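Acetone carboxylase alpha subunit (Xanthobacter autotrophicus Py2, PDB 5M45) forms the alpha chain of a multi-subunit enzyme, belongs to the hydantoinase B/oxoprolinase family and holds a buried manganese ion. Local coordinates at residues E87-F92 / N454-A459; H150-H155 / P184-T189; F195-S200 / V395-S400; E219-V224 / Y229-E234. All coordinates share one frame; numbering follows the deposited sequence.

Interaction 1 of 4, residues E87-F92 / N454-A459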
# COMPACT_ATOMS: atom_id res chain seq x y z
N GLU A 87 19.05 -0.42 -20.75
CA GLU A 87 20.03 -0.07 -19.72
C GLU A 87 20.58 -1.24 -18.88
O GLU A 87 21.65 -1.11 -18.29
CB GLU A 87 19.48 0.96 -18.74
CG GLU A 87 19.80 2.40 -19.05
CD GLU A 87 19.22 2.80 -20.33
OE1 GLU A 87 20.05 2.88 -21.29
OE2 GLU A 87 17.94 2.95 -20.36
N GLY A 88 19.84 -2.35 -18.78
CA GLY A 88 20.32 -3.50 -18.03
C GLY A 88 20.31 -3.34 -16.51
O GLY A 88 21.17 -3.93 -15.82
N GLU A 89 19.33 -2.59 -15.99
CA GLU A 89 19.19 -2.42 -14.51
C GLU A 89 18.45 -3.62 -13.90
O GLU A 89 17.28 -3.53 -13.49
CB GLU A 89 18.57 -1.07 -14.14
CG GLU A 89 19.11 0.17 -14.89
CD GLU A 89 20.62 0.34 -14.91
OE1 GLU A 89 21.10 1.21 -15.66
OE2 GLU A 89 21.36 -0.38 -14.16
N LEU A 90 19.13 -4.77 -13.94
CA LEU A 90 18.67 -6.05 -13.38
C LEU A 90 19.89 -6.86 -12.95
O LEU A 90 21.02 -6.53 -13.32
CB LEU A 90 17.78 -6.85 -14.36
CG LEU A 90 18.41 -7.63 -15.51
CD1 LEU A 90 17.40 -8.59 -16.14
CD2 LEU A 90 19.02 -6.71 -16.57
N CYS A 91 19.65 -7.89 -12.15
CA CYS A 91 20.75 -8.75 -11.60
C CYS A 91 20.18 -10.11 -11.20
O CYS A 91 19.06 -10.18 -10.68
CB CYS A 91 21.38 -8.06 -10.41
SG CYS A 91 22.70 -8.92 -9.54
N PHE A 92 20.94 -11.18 -11.44
CA PHE A 92 20.63 -12.53 -10.97
C PHE A 92 21.80 -13.11 -10.16
O PHE A 92 22.97 -12.98 -10.56
CB PHE A 92 20.30 -13.47 -12.13
CG PHE A 92 19.02 -13.11 -12.84
CD1 PHE A 92 17.78 -13.49 -12.32
CD2 PHE A 92 19.04 -12.36 -14.01
CE1 PHE A 92 16.60 -13.14 -12.96
CE2 PHE A 92 17.86 -12.02 -14.66
CZ PHE A 92 16.64 -12.40 -14.13
N ASN A 454 10.53 7.85 -15.38
CA ASN A 454 11.69 7.90 -14.50
C ASN A 454 12.94 7.67 -15.35
O ASN A 454 13.35 6.53 -15.56
CB ASN A 454 11.60 6.87 -13.38
CG ASN A 454 12.66 7.09 -12.29
OD1 ASN A 454 12.37 7.67 -11.25
ND2 ASN A 454 13.88 6.63 -12.53
N SER A 455 13.54 8.76 -15.86
CA SER A 455 14.65 8.64 -16.80
C SER A 455 15.91 8.11 -16.12
O SER A 455 16.33 8.63 -15.04
CB SER A 455 15.00 10.00 -17.42
OG SER A 455 16.11 9.85 -18.27
N PHE A 456 16.54 7.13 -16.78
CA PHE A 456 17.86 6.60 -16.37
C PHE A 456 19.04 7.23 -17.17
O PHE A 456 20.12 6.63 -17.26
CB PHE A 456 17.87 5.05 -16.37
CG PHE A 456 17.54 4.44 -15.02
CD1 PHE A 456 16.25 4.48 -14.52
CD2 PHE A 456 18.53 3.80 -14.25
CE1 PHE A 456 15.95 3.93 -13.28
CE2 PHE A 456 18.24 3.28 -13.03
CZ PHE A 456 16.94 3.31 -12.54
N GLU A 457 18.87 8.46 -17.64
CA GLU A 457 19.99 9.25 -18.17
C GLU A 457 21.07 9.40 -17.08
O GLU A 457 22.23 9.44 -17.44
CB GLU A 457 19.55 10.63 -18.72
CG GLU A 457 18.92 10.52 -20.11
CD GLU A 457 18.67 11.85 -20.81
OE1 GLU A 457 18.40 12.90 -20.17
OE2 GLU A 457 18.75 11.83 -22.08
N CYS A 458 20.70 9.42 -15.78
CA CYS A 458 21.68 9.55 -14.70
C CYS A 458 22.28 8.20 -14.24
O CYS A 458 22.84 8.10 -13.12
CB CYS A 458 21.15 10.38 -13.52
SG CYS A 458 19.55 9.80 -12.87
N ALA A 459 22.20 7.20 -15.12
CA ALA A 459 23.14 6.10 -15.16
C ALA A 459 24.49 6.50 -15.74
O ALA A 459 25.45 5.71 -15.61
CB ALA A 459 22.57 4.89 -15.94
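E89 brings the aliphatic part of its side chain up to the phenyl ring of F456: CG of E89 is 3.7 Å from CE2 of F456, and it lies equally near CD2, so the methylene meets the CD2-CE2 bond of the ring obliquely. The carboxylate of E89 is turned only 26° from the ring plane, and its OE1 ends 4.0 Å from CB of A459. A bend at chi2 (-51°) is what brings CG and the carboxylate up to the ring in this way. CG of E87 adds a looser touch, 4.2 Å from CB of F456. The approach is purely by van der Waals contact, with no hydrogen bond from one segment to the other; the polar end of E89 is tied instead by its OE2 to ND2 of N480.

Both backbones turn close to the contact. G88, with positive phi, leads the chain out of helix 82-85, and E89 is the centre of an inverse gamma turn closed by a weak bond from L90 N to G88 O (2.9 Å). On the other segment, E457 N donates to S455 OG at 3.2 Å in an ST turn, and A459 N bonds to F456 O at 3.0 Å. E457 is itself anchored by salt bridges to R502 and R524.

F456 also packs edge-to-face on H175, a manganese ligand, and the nearest atom of its side chain is about 5 Å from the ion. The arrangement is thus a second-shell wall of the metal site, where the start of strand 90-95 meets the loop after strand 450-454.

Interaction 2 of 4, residues H150-H155 / P184-T189; sequences HPCDIH and PGSMAT. With MN (manganese (II) ion), chain M.
The manganese site of the chain is built here: segment 150-155 carries two of its ligands, H150 and D153, and the loop 184-189 packs against the first. H150 binds the metal through NE2 at 2.3 Å and D153 through OD1 at 2.0 Å, while H175 adds a third protein ligand. A type I turn from H150 to D153 brings the first two together. In H150, CG lies between the backbone N and the carbonyl carbon (chi1 62°), which swings the imidazole over toward the ion.

From the other segment, M187 reaches the rim of that imidazole rather than a face. Its SD lies 3.5 Å from CE1 of H150, close to the ring plane and 82° off the ring normal, a sulfur-aromatic contact made at the edge. One face of the ring is covered by CB of C152, offset toward the rim. SG of C152 packs on the backbone of S186, 3.7 Å from its CA. A water then bridges the two segments: it accepts from C152 N at 3.0 Å and donates to S186 O at 3.0 Å.

Second-shell bonds reach the ligands. ND1 of H150 donates to S398 O, consistent with fixing the rotation of the ring, with NE2 on the metal, and OG of S186 bonds to both NE2 of H175 and O of I177. Segment 150-155 runs into strand 153-162, which pairs with strand 165-175, the strand that ends in H175; segment 184-189 belongs to the long loop that follows, before strand 204-208.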
# COMPACT_ATOMS: atom_id res chain seq x y z
N HIS A 150 15.02 0.34 -1.93
CA HIS A 150 13.76 1.09 -2.04
C HIS A 150 12.69 0.21 -2.67
O HIS A 150 13.02 -0.81 -3.27
CB HIS A 150 13.92 2.45 -2.80
CG HIS A 150 14.36 2.34 -4.23
ND1 HIS A 150 14.34 3.41 -5.09
CD2 HIS A 150 14.82 1.30 -4.97
CE1 HIS A 150 14.84 3.06 -6.26
NE2 HIS A 150 15.14 1.78 -6.22
N PRO A 151 11.40 0.60 -2.55
CA PRO A 151 10.33 -0.26 -3.10
C PRO A 151 10.39 -0.58 -4.60
O PRO A 151 10.02 -1.70 -5.00
CB PRO A 151 9.05 0.49 -2.73
CG PRO A 151 9.44 1.27 -1.48
CD PRO A 151 10.85 1.72 -1.75
N CYS A 152 10.92 0.31 -5.44
CA CYS A 152 11.03 0.04 -6.87
C CYS A 152 12.00 -1.10 -7.31
O CYS A 152 11.96 -1.51 -8.48
CB CYS A 152 11.30 1.30 -7.66
SG CYS A 152 9.80 2.32 -7.86
N ASP A 153 12.87 -1.58 -6.40
CA ASP A 153 13.67 -2.74 -6.70
C ASP A 153 12.96 -4.01 -6.21
O ASP A 153 12.99 -4.33 -5.01
CB ASP A 153 15.07 -2.61 -6.13
CG ASP A 153 15.88 -1.53 -6.81
OD1 ASP A 153 15.55 -1.16 -7.97
OD2 ASP A 153 16.86 -1.01 -6.21
N ILE A 154 12.32 -4.71 -7.13
CA ILE A 154 11.52 -5.87 -6.78
C ILE A 154 12.34 -7.16 -6.92
O ILE A 154 12.97 -7.40 -7.99
CB ILE A 154 10.27 -6.00 -7.69
CG1 ILE A 154 9.46 -4.67 -7.75
CG2 ILE A 154 9.41 -7.17 -7.24
CD1 ILE A 154 8.85 -4.25 -6.44
N HIS A 155 12.32 -7.98 -5.87
CA HIS A 155 12.98 -9.30 -5.85
C HIS A 155 11.97 -10.46 -6.11
O HIS A 155 10.88 -10.45 -5.53
CB HIS A 155 13.65 -9.63 -4.50
CG HIS A 155 14.42 -8.51 -3.89
ND1 HIS A 155 14.61 -8.42 -2.52
CD2 HIS A 155 15.07 -7.46 -4.43
CE1 HIS A 155 15.35 -7.35 -2.25
NE2 HIS A 155 15.63 -6.74 -3.40
N PRO A 184 4.65 10.45 -8.62
CA PRO A 184 4.75 9.61 -9.81
C PRO A 184 6.15 9.50 -10.38
O PRO A 184 6.58 10.35 -11.17
CB PRO A 184 3.84 10.32 -10.82
CG PRO A 184 3.93 11.77 -10.45
CD PRO A 184 4.07 11.77 -8.94
N GLY A 185 6.84 8.45 -10.00
CA GLY A 185 8.22 8.17 -10.40
C GLY A 185 8.80 7.07 -9.52
O GLY A 185 8.12 6.61 -8.58
N SER A 186 10.06 6.68 -9.77
CA SER A 186 10.75 5.68 -8.94
C SER A 186 11.38 6.31 -7.70
O SER A 186 11.34 5.71 -6.62
CB SER A 186 11.85 4.96 -9.71
OG SER A 186 11.50 4.56 -11.03
N MET A 187 11.94 7.51 -7.86
CA MET A 187 12.69 8.23 -6.81
C MET A 187 11.83 9.36 -6.23
O MET A 187 12.18 10.54 -6.23
CB MET A 187 13.97 8.83 -7.42
CG MET A 187 14.79 7.91 -8.31
SD MET A 187 15.16 6.27 -7.61
CE MET A 187 16.23 5.67 -8.90
N ALA A 188 10.65 8.95 -5.76
CA ALA A 188 9.52 9.85 -5.61
C ALA A 188 9.61 10.75 -4.37
O ALA A 188 10.22 10.38 -3.35
CB ALA A 188 8.26 9.01 -5.53
N THR A 189 9.01 11.93 -4.51
CA THR A 189 8.79 12.89 -3.44
C THR A 189 7.28 13.08 -3.27
O THR A 189 6.50 12.74 -4.17
CB THR A 189 9.38 14.26 -3.78
OG1 THR A 189 8.77 14.75 -4.99
CG2 THR A 189 10.87 14.18 -3.98
MN MN M . 16.16 0.79 -8.06
O HOH W 1 10.96 3.28 -4.94

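Interaction 3 of 4, residues F195-S200 / V395-S400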
# COMPACT_ATOMS: atom_id res chain seq x y z
N PHE A 195 3.86 5.26 4.87
CA PHE A 195 2.45 5.41 4.45
C PHE A 195 2.39 6.37 3.23
O PHE A 195 2.51 7.60 3.38
CB PHE A 195 1.62 5.85 5.65
CG PHE A 195 1.95 5.11 6.92
CD1 PHE A 195 1.88 3.71 6.98
CD2 PHE A 195 2.36 5.79 8.06
CE1 PHE A 195 2.23 3.02 8.13
CE2 PHE A 195 2.69 5.07 9.24
CZ PHE A 195 2.66 3.70 9.25
N GLY A 196 2.26 5.79 2.03
CA GLY A 196 2.42 6.56 0.76
C GLY A 196 3.75 6.38 0.02
O GLY A 196 3.95 7.01 -1.02
N ASP A 197 4.65 5.53 0.54
CA ASP A 197 6.00 5.34 -0.02
C ASP A 197 6.01 4.22 -1.10
O ASP A 197 7.07 3.91 -1.65
CB ASP A 197 7.00 5.02 1.10
CG ASP A 197 8.47 5.12 0.68
OD1 ASP A 197 8.88 6.10 -0.04
OD2 ASP A 197 9.26 4.23 1.10
N GLY A 198 4.85 3.64 -1.41
CA GLY A 198 4.76 2.59 -2.43
C GLY A 198 4.27 1.24 -1.89
O GLY A 198 4.31 0.97 -0.69
N TYR A 199 3.82 0.40 -2.80
CA TYR A 199 3.42 -1.01 -2.55
C TYR A 199 4.65 -1.77 -1.99
O TYR A 199 5.67 -1.87 -2.66
CB TYR A 199 2.97 -1.63 -3.87
CG TYR A 199 2.28 -3.01 -3.80
CD1 TYR A 199 1.10 -3.19 -3.09
CD2 TYR A 199 2.78 -4.09 -4.52
CE1 TYR A 199 0.45 -4.45 -3.07
CE2 TYR A 199 2.14 -5.33 -4.53
CZ TYR A 199 0.97 -5.51 -3.79
OH TYR A 199 0.31 -6.76 -3.82
N SER A 200 4.53 -2.27 -0.75
CA SER A 200 5.65 -2.90 -0.02
C SER A 200 5.26 -4.33 0.34
O SER A 200 4.22 -4.56 0.99
CB SER A 200 6.02 -2.12 1.25
OG SER A 200 7.25 -2.60 1.85
N VAL A 395 9.82 5.16 8.64
CA VAL A 395 10.65 5.91 7.71
C VAL A 395 10.31 5.55 6.24
O VAL A 395 9.93 4.38 5.95
CB VAL A 395 12.17 5.78 7.98
CG1 VAL A 395 12.51 6.34 9.37
CG2 VAL A 395 12.67 4.35 7.84
N ALA A 396 10.48 6.54 5.36
CA ALA A 396 10.35 6.34 3.91
C ALA A 396 11.73 6.19 3.21
O ALA A 396 12.75 6.71 3.70
CB ALA A 396 9.58 7.49 3.30
N PHE A 397 11.71 5.48 2.09
CA PHE A 397 12.91 5.01 1.38
C PHE A 397 12.95 5.26 -0.15
O PHE A 397 13.96 4.89 -0.77
CB PHE A 397 13.02 3.48 1.53
CG PHE A 397 13.07 2.96 2.95
CD1 PHE A 397 14.28 2.78 3.59
CD2 PHE A 397 11.90 2.55 3.59
CE1 PHE A 397 14.32 2.23 4.88
CE2 PHE A 397 11.94 1.97 4.86
CZ PHE A 397 13.15 1.80 5.51
N SER A 398 11.91 5.81 -0.77
CA SER A 398 11.84 5.79 -2.27
C SER A 398 13.10 6.30 -2.97
O SER A 398 13.40 5.83 -4.07
CB SER A 398 10.64 6.58 -2.82
OG SER A 398 9.41 5.85 -2.67
N TYR A 399 13.79 7.28 -2.39
CA TYR A 399 15.04 7.80 -2.96
C TYR A 399 16.22 7.74 -1.96
O TYR A 399 16.95 8.72 -1.74
CB TYR A 399 14.87 9.18 -3.62
CG TYR A 399 16.12 9.56 -4.41
CD1 TYR A 399 16.74 8.66 -5.24
CD2 TYR A 399 16.69 10.82 -4.27
CE1 TYR A 399 17.91 8.99 -5.94
CE2 TYR A 399 17.87 11.17 -4.95
CZ TYR A 399 18.48 10.26 -5.76
OH TYR A 399 19.66 10.57 -6.43
N SER A 400 16.35 6.55 -1.38
CA SER A 400 17.45 6.15 -0.48
C SER A 400 18.82 6.63 -0.99
O SER A 400 19.70 7.06 -0.22
CB SER A 400 17.49 4.62 -0.43
OG SER A 400 17.94 4.30 0.85
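OD1 of D197 is gripped twice by S398, which donates to it from its hydroxyl OG (2.7 Å) and from its backbone N (3.1 Å). The two donors arrive differently: the amide uses the syn lone pair, though with a bent bond of 138°, whereas the hydroxyl comes in from well above the carboxylate plane. The second oxygen is held as well, since F397 N donates to OD2 of D197 at 2.9 Å along a straighter path (161°), also tilted out of the plane. Two successive backbone N-H groups and one hydroxyl thus hold a single carboxylate from the same loop. CG of D197 is turned anti to its own nitrogen (chi1 -167°), which carries the carboxylate across to that loop.

Apolar atoms fill in around the anion. CB of A396 rests 3.7 Å from OD1 of D197, and the F397 ring offers its edge to OD2, its CD2 being 4.0 Å away. OD1 has a further donor in NE2 of Q191, consistent with a buried carboxylate kept charged by its many N-H partners.

In the second subunit, another copy of this protein, G180 packs on F195 and M223 on S200. The aspartate joins two irregular loops of its own chain. Segment 195-200 lies between strands 165-175 and 204-208. Segment 395-400 leads straight into helix 401-422 through a turn in which S400 N bonds to F397 O at 3.0 Å.

Interaction 4 of 4, residues E219-V224 / Y229-E234; sequences ESQRMV and YWMLDE
The indole of W230 has V224 on one face and a water at its edge: CG1 of V224 stands 4.0 Å above the ring plane, offset toward the rim, and the water lies in plane at the indole nitrogen. This is the inside of a helix-loop-helix corner, where the end of helix 214-222 packs on the first turns of helix 227-255. W230 is aimed into the corner because its CG is anti to the backbone N (chi1 167°), and its CB meets CG2 of V224 at 4.0 Å.

Q221 crosses the indole at about a right angle, its CG nearest to CD1 of W230, and its extended chain carries the amide to M231. The amide plane is turned 66° from the ring, and NE2 of Q221 touches CG of M231 at 3.6 Å. M231 also packs on P766 of the second subunit and on a side chain of another protein, so this corner borders the assembly's interfaces. OG of S220 lies 3.7 Å from NE1 of W230 and bonds to W216 O.

No direct hydrogen bond joins the two segments; one water does it with four bonds. It accepts from NE1 of W230 at 3.0 Å and from NE2 of Q221 at 3.2 Å, and it donates to OG of S220 at 2.8 Å and to OE1 of E234 at 2.7 Å, using both of its protons and two acceptor positions.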
# COMPACT_ATOMS: atom_id res chain seq x y z
N GLU A 219 -4.14 -7.92 -7.45
CA GLU A 219 -3.83 -6.89 -6.46
C GLU A 219 -2.65 -6.03 -6.85
O GLU A 219 -2.74 -4.78 -6.90
CB GLU A 219 -3.61 -7.54 -5.09
CG GLU A 219 -3.45 -6.55 -3.95
CD GLU A 219 -3.10 -7.27 -2.63
OE1 GLU A 219 -1.89 -7.23 -2.33
OE2 GLU A 219 -3.98 -7.86 -1.93
N SER A 220 -1.52 -6.70 -7.09
CA SER A 220 -0.29 -6.03 -7.46
C SER A 220 -0.47 -5.10 -8.65
O SER A 220 -0.02 -3.94 -8.62
CB SER A 220 0.86 -7.05 -7.67
OG SER A 220 0.62 -7.96 -8.72
N GLN A 221 -1.19 -5.58 -9.66
CA GLN A 221 -1.32 -4.84 -10.92
C GLN A 221 -2.11 -3.54 -10.80
O GLN A 221 -1.89 -2.63 -11.61
CB GLN A 221 -1.90 -5.77 -12.00
CG GLN A 221 -0.81 -6.79 -12.43
CD GLN A 221 -1.33 -8.01 -13.18
OE1 GLN A 221 -2.46 -8.06 -13.68
NE2 GLN A 221 -0.50 -9.05 -13.21
N ARG A 222 -3.03 -3.45 -9.83
CA ARG A 222 -3.83 -2.24 -9.59
C ARG A 222 -3.24 -1.29 -8.51
O ARG A 222 -3.79 -0.20 -8.27
CB ARG A 222 -5.27 -2.59 -9.22
CG ARG A 222 -5.46 -3.20 -7.83
CD ARG A 222 -6.88 -3.76 -7.61
NE ARG A 222 -7.19 -4.77 -8.62
CZ ARG A 222 -8.41 -5.17 -8.99
NH1 ARG A 222 -8.51 -6.04 -10.00
NH2 ARG A 222 -9.51 -4.78 -8.34
N MET A 223 -2.11 -1.67 -7.91
CA MET A 223 -1.45 -0.81 -6.94
C MET A 223 -0.27 0.01 -7.54
O MET A 223 0.48 0.66 -6.77
CB MET A 223 -0.95 -1.65 -5.74
CG MET A 223 -2.04 -2.31 -4.89
SD MET A 223 -3.46 -1.29 -4.49
CE MET A 223 -2.70 -0.01 -3.45
N VAL A 224 -0.13 -0.02 -8.86
CA VAL A 224 0.91 0.73 -9.59
C VAL A 224 0.28 1.47 -10.79
O VAL A 224 -0.81 1.13 -11.25
CB VAL A 224 2.09 -0.20 -10.06
CG1 VAL A 224 2.64 -1.03 -8.89
CG2 VAL A 224 1.72 -1.11 -11.22
N TYR A 229 4.20 -2.53 -17.83
CA TYR A 229 5.66 -2.55 -17.63
C TYR A 229 6.02 -3.40 -16.42
O TYR A 229 6.92 -4.23 -16.49
CB TYR A 229 6.21 -1.11 -17.51
CG TYR A 229 6.00 -0.28 -18.77
CD1 TYR A 229 4.85 0.50 -18.90
CD2 TYR A 229 6.96 -0.24 -19.79
CE1 TYR A 229 4.61 1.25 -20.06
CE2 TYR A 229 6.76 0.51 -20.92
CZ TYR A 229 5.60 1.28 -21.04
OH TYR A 229 5.38 2.03 -22.18
N TRP A 230 5.27 -3.21 -15.33
CA TRP A 230 5.33 -4.07 -14.11
C TRP A 230 5.22 -5.58 -14.45
O TRP A 230 6.01 -6.39 -13.97
CB TRP A 230 4.21 -3.66 -13.10
CG TRP A 230 4.00 -4.63 -12.00
CD1 TRP A 230 3.22 -5.76 -12.05
CD2 TRP A 230 4.61 -4.62 -10.70
NE1 TRP A 230 3.29 -6.43 -10.86
CE2 TRP A 230 4.15 -5.77 -10.02
CE3 TRP A 230 5.50 -3.76 -10.05
CZ2 TRP A 230 4.52 -6.06 -8.69
CZ3 TRP A 230 5.85 -4.04 -8.71
CH2 TRP A 230 5.37 -5.21 -8.06
N MET A 231 4.22 -5.92 -15.26
CA MET A 231 3.91 -7.32 -15.61
C MET A 231 5.09 -7.99 -16.36
O MET A 231 5.49 -9.13 -16.02
CB MET A 231 2.62 -7.43 -16.44
CG MET A 231 1.34 -7.16 -15.63
SD MET A 231 -0.17 -7.00 -16.63
CE MET A 231 -0.39 -8.72 -17.03
N LEU A 232 5.66 -7.27 -17.34
CA LEU A 232 6.77 -7.83 -18.10
C LEU A 232 8.10 -7.86 -17.28
O LEU A 232 8.94 -8.74 -17.52
CB LEU A 232 6.91 -7.16 -19.48
CG LEU A 232 5.76 -7.53 -20.44
CD1 LEU A 232 5.65 -6.57 -21.62
CD2 LEU A 232 5.89 -8.96 -20.95
N ASP A 233 8.29 -6.92 -16.35
CA ASP A 233 9.44 -6.99 -15.42
C ASP A 233 9.34 -8.25 -14.51
O ASP A 233 10.36 -8.91 -14.23
CB ASP A 233 9.59 -5.69 -14.58
CG ASP A 233 10.11 -4.50 -15.42
OD1 ASP A 233 10.65 -4.69 -16.55
OD2 ASP A 233 9.99 -3.32 -14.97
N GLU A 234 8.12 -8.61 -14.11
CA GLU A 234 7.92 -9.81 -13.33
C GLU A 234 8.26 -11.10 -14.12
O GLU A 234 8.92 -12.00 -13.60
CB GLU A 234 6.51 -9.86 -12.73
CG GLU A 234 6.14 -11.17 -12.02
CD GLU A 234 4.85 -11.07 -11.22
OE1 GLU A 234 3.80 -10.71 -11.82
OE2 GLU A 234 4.90 -11.34 -9.99
O HOH W 2 1.86 -9.02 -11.04

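In the fold
From the N terminus, segment 87-92 opens the widest loop, which closes only when 454-459 returns to it in interaction 1; the other three contacts fall within that span. Interaction 2 comes first, closing a short loop around the hairpin of strands 153-162 and 165-175. Next, 195-200 opens interaction 3, and before 395-400 closes it, interaction 4 joins the consecutive helices 214-222 and 227-255. No loops cross. The contacts also touch: N454 OD1 meets S186 N, M187 packs on Y399, Y199 OH meets E219 OE1, and I154 packs on W230. Interactions 1 and 2 tie the seven-stranded sheet to loops at the manganese, interaction 3 joins two loops beside them, and interaction 4 closes a helical corner farther out.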